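Long-range contact in Exo-1,3/1,4-beta-glucanase (Pseudoalteromonas sp., PDB 3RRX), which probably hydrolyses 1,3- and 1,4-beta-linked glucans from their chain ends, releasing glucose as an exo-acting family 3 glycoside hydrolase: residues V7-V12 against N283-D288. The protein carries 1 engineered substitution. Sequence-based numbering, arbitrary orientation.
Sequences VNWPYV and NQLGFD
Trp9 N donates to Gln284 OE1 at 3.0 Å with an N-H...O angle of 169°, and Val12 N donates to Leu285 O at 2.9 Å. These two nearly straight bonds tie the irregular N-terminal residues 7-12 to the C-terminal end of helix 274-284, in the family 3 TIM-barrel domain. Gln284 stands across the indole, its amide plane 84° from the ring, and OE1 lies 3.5 Å from Trp9 CD1, at the ring edge. On the other flank of CG, again near the ring plane, Leu285 CD2 packs 4.0 Å from Trp9 CE3. Farther along, Leu285 O lies 3.9 Å above the plane of the Tyr11 ring, displaced toward its rim, while Tyr11 CE1 comes within 3.6 Å of Gly286 CA. Here Tyr11 CG lies anti to the backbone N (chi1 -178°), carrying the ring alongside the glycine, where a beta carbon would collide with it. Waters join Val7 O to Gln284 NE2 and Tyr11 OH to Gly286 O. In the second shell, Asp279 accepts from Gln284 NE2 and Glu236 from Trp9 NE1, and Phe248 and Ile251 pack against Val12 and Leu285. Were Gln284 cut back to an alanine, Trp9 N would probably lose its acceptor and Asp279 its amide donor. The contact is thus mixed: direct hydrogen bonds and water bridges run along a hydrophobic patch of Leu285 with Trp9, Pro10 and Val12.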
ATOM      1  N   VAL A   7      29.022   2.857  11.823  1.00 28.37           N
ATOM      2  CA  VAL A   7      28.166   3.492  10.824  1.00 20.82           C
ATOM      3  C   VAL A   7      27.274   4.547  11.475  1.00 21.73           C
ATOM      4  O   VAL A   7      26.517   4.258  12.411  1.00 22.60           O
ATOM      5  CB  VAL A   7      27.318   2.446  10.060  1.00 23.52           C
ATOM      6  CG1 VAL A   7      26.352   3.122   9.083  1.00 19.32           C
ATOM      7  CG2 VAL A   7      28.236   1.463   9.326  1.00 26.04           C
ATOM      8  N   ASN A   8      27.377   5.780  10.995  1.00 20.30           N
ATOM      9  CA  ASN A   8      26.569   6.858  11.557  1.00 23.31           C
ATOM     10  C   ASN A   8      25.328   7.151  10.716  1.00 18.73           C
ATOM     11  O   ASN A   8      25.416   7.389   9.510  1.00 17.22           O
ATOM     12  CB  ASN A   8      27.400   8.134  11.754  1.00 22.16           C
ATOM     13  CG  ASN A   8      28.463   7.983  12.841  1.00 36.81           C
ATOM     14  OD1 ASN A   8      28.190   7.477  13.934  1.00 33.29           O
ATOM     15  ND2 ASN A   8      29.683   8.420  12.541  1.00 40.06           N
ATOM     16  N   TRP A   9      24.177   7.129  11.371  1.00 17.74           N
ATOM     17  CA  TRP A   9      22.915   7.456  10.732  1.00 15.68           C
ATOM     18  C   TRP A   9      22.556   8.900  11.066  1.00 18.20           C
ATOM     19  O   TRP A   9      22.814   9.363  12.179  1.00 19.00           O
ATOM     20  CB  TRP A   9      21.828   6.530  11.267  1.00 15.31           C
ATOM     21  CG  TRP A   9      22.012   5.075  10.917  1.00 16.39           C
ATOM     22  CD1 TRP A   9      23.008   4.236  11.341  1.00 15.48           C
ATOM     23  CD2 TRP A   9      21.142   4.284  10.095  1.00 15.19           C
ATOM     24  NE1 TRP A   9      22.814   2.970  10.818  1.00 15.41           N
ATOM     25  CE2 TRP A   9      21.674   2.978  10.055  1.00 13.60           C
ATOM     26  CE3 TRP A   9      19.959   4.556   9.393  1.00 13.33           C
ATOM     27  CZ2 TRP A   9      21.062   1.945   9.343  1.00 14.29           C
ATOM     28  CZ3 TRP A   9      19.348   3.528   8.692  1.00 13.84           C
ATOM     29  CH2 TRP A   9      19.907   2.238   8.669  1.00 17.46           C
ATOM     30  N   PRO A  10      21.942   9.619  10.116  1.00 15.25           N
ATOM     31  CA  PRO A  10      21.613  11.026  10.360  1.00 17.00           C
ATOM     32  C   PRO A  10      20.400  11.193  11.279  1.00 14.80           C
ATOM     33  O   PRO A  10      19.485  10.361  11.264  1.00 13.97           O
ATOM     34  CB  PRO A  10      21.266  11.536   8.959  1.00 16.95           C
ATOM     35  CG  PRO A  10      20.685  10.339   8.279  1.00 18.74           C
ATOM     36  CD  PRO A  10      21.514   9.174   8.777  1.00 16.98           C
ATOM     37  N   TYR A  11      20.396  12.256  12.077  1.00 12.91           N
ATOM     38  CA  TYR A  11      19.213  12.606  12.858  1.00 14.76           C
ATOM     39  C   TYR A  11      18.196  13.251  11.915  1.00 13.18           C
ATOM     40  O   TYR A  11      18.502  14.242  11.238  1.00 15.16           O
ATOM     41  CB  TYR A  11      19.583  13.557  14.002  1.00 13.88           C
ATOM     42  CG  TYR A  11      18.421  13.944  14.903  1.00 13.39           C
ATOM     43  CD1 TYR A  11      18.130  13.211  16.047  1.00 15.74           C
ATOM     44  CD2 TYR A  11      17.635  15.050  14.620  1.00 14.05           C
ATOM     45  CE1 TYR A  11      17.073  13.564  16.883  1.00 15.83           C
ATOM     46  CE2 TYR A  11      16.578  15.413  15.452  1.00 15.02           C
ATOM     47  CZ  TYR A  11      16.308  14.670  16.579  1.00 16.24           C
ATOM     48  OH  TYR A  11      15.256  15.019  17.396  1.00 18.21           O
ATOM     49  N   VAL A  12      16.992  12.689  11.850  1.00 13.24           N
ATOM     50  CA  VAL A  12      16.022  13.139  10.851  1.00  9.79           C
ATOM     51  C   VAL A  12      14.685  13.616  11.435  1.00 13.45           C
ATOM     52  O   VAL A  12      13.778  13.972  10.693  1.00 12.60           O
ATOM     53  CB  VAL A  12      15.774  12.066   9.762  1.00 12.32           C
ATOM     54  CG1 VAL A  12      17.078  11.785   8.976  1.00 12.00           C
ATOM     55  CG2 VAL A  12      15.223  10.787  10.383  1.00 10.05           C
ATOM     56  N   ASN A 283      17.472   6.168  18.652  1.00 15.71           N
ATOM     57  CA  ASN A 283      18.590   6.946  19.181  1.00 13.90           C
ATOM     58  C   ASN A 283      19.273   7.792  18.102  1.00 20.26           C
ATOM     59  O   ASN A 283      19.526   8.974  18.319  1.00 26.18           O
ATOM     60  CB  ASN A 283      19.581   6.052  19.925  1.00 15.67           C
ATOM     61  CG  ASN A 283      19.024   5.549  21.249  1.00 23.59           C
ATOM     62  OD1 ASN A 283      18.086   6.124  21.793  1.00 26.57           O
ATOM     63  ND2 ASN A 283      19.607   4.478  21.774  1.00 29.73           N
ATOM     64  N   GLN A 284      19.538   7.215  16.932  1.00 13.67           N
ATOM     65  CA  GLN A 284      20.270   7.962  15.907  1.00 15.00           C
ATOM     66  C   GLN A 284      19.355   8.759  14.986  1.00 16.91           C
ATOM     67  O   GLN A 284      19.557   9.957  14.784  1.00 13.24           O
ATOM     68  CB  GLN A 284      21.184   7.035  15.095  1.00 14.50           C
ATOM     69  CG  GLN A 284      22.271   6.367  15.938  1.00 15.18           C
ATOM     70  CD  GLN A 284      23.224   5.560  15.085  1.00 17.45           C
ATOM     71  OE1 GLN A 284      23.894   6.106  14.213  1.00 16.80           O
ATOM     72  NE2 GLN A 284      23.273   4.252  15.315  1.00 18.52           N
ATOM     73  N   LEU A 285      18.353   8.097  14.415  1.00 12.72           N
ATOM     74  CA  LEU A 285      17.411   8.788  13.538  1.00 12.37           C
ATOM     75  C   LEU A 285      16.549   9.766  14.331  1.00 12.30           C
ATOM     76  O   LEU A 285      16.062  10.766  13.796  1.00 13.19           O
ATOM     77  CB  LEU A 285      16.526   7.780  12.797  1.00 12.22           C
ATOM     78  CG  LEU A 285      17.218   6.888  11.757  1.00 15.50           C
ATOM     79  CD1 LEU A 285      16.188   5.980  11.073  1.00 11.27           C
ATOM     80  CD2 LEU A 285      17.932   7.729  10.725  1.00 16.31           C
ATOM     81  N   GLY A 286      16.349   9.466  15.607  1.00 13.01           N
ATOM     82  CA  GLY A 286      15.591  10.345  16.485  1.00 14.75           C
ATOM     83  C   GLY A 286      14.070  10.231  16.448  1.00 13.85           C
ATOM     84  O   GLY A 286      13.378  11.118  16.951  1.00 13.97           O
ATOM     85  N   PHE A 287      13.539   9.155  15.864  1.00 12.85           N
ATOM     86  CA  PHE A 287      12.083   8.910  15.863  1.00 12.19           C
ATOM     87  C   PHE A 287      11.494   9.005  17.268  1.00 11.74           C
ATOM     88  O   PHE A 287      11.903   8.274  18.172  1.00 13.58           O
ATOM     89  CB  PHE A 287      11.785   7.523  15.271  1.00 13.44           C
ATOM     90  CG  PHE A 287      10.324   7.117  15.304  1.00 13.17           C
ATOM     91  CD1 PHE A 287       9.342   7.883  14.672  1.00 12.17           C
ATOM     92  CD2 PHE A 287       9.948   5.925  15.904  1.00 11.92           C
ATOM     93  CE1 PHE A 287       8.003   7.475  14.679  1.00  9.49           C
ATOM     94  CE2 PHE A 287       8.618   5.510  15.916  1.00 10.24           C
ATOM     95  CZ  PHE A 287       7.640   6.288  15.310  1.00  9.12           C
ATOM     96  N   ASP A 288      10.506   9.879  17.437  1.00 14.11           N
ATOM     97  CA  ASP A 288       9.919  10.150  18.751  1.00 12.04           C
ATOM     98  C   ASP A 288       8.536   9.492  18.936  1.00 14.66           C
ATOM     99  O   ASP A 288       7.889   9.673  19.965  1.00 13.84           O
ATOM    100  CB  ASP A 288       9.810  11.668  18.947  1.00 15.72           C
ATOM    101  CG  ASP A 288       9.745  12.069  20.416  1.00 19.91           C
ATOM    102  OD1 ASP A 288      10.570  11.561  21.203  1.00 19.16           O
ATOM    103  OD2 ASP A 288       8.863  12.880  20.784  1.00 16.58           O
TER
HETATM  104  O   HOH W   1      25.203   2.463  13.740  1.00 20.24           O
HETATM  105  O   HOH W   2      22.291  10.686  14.625  1.00 26.06           O
HETATM  106  O   HOH W   3      24.660   8.889  14.390  1.00 31.77           O
HETATM  107  O   HOH W   4      14.140  12.907  18.840  1.00 28.69           O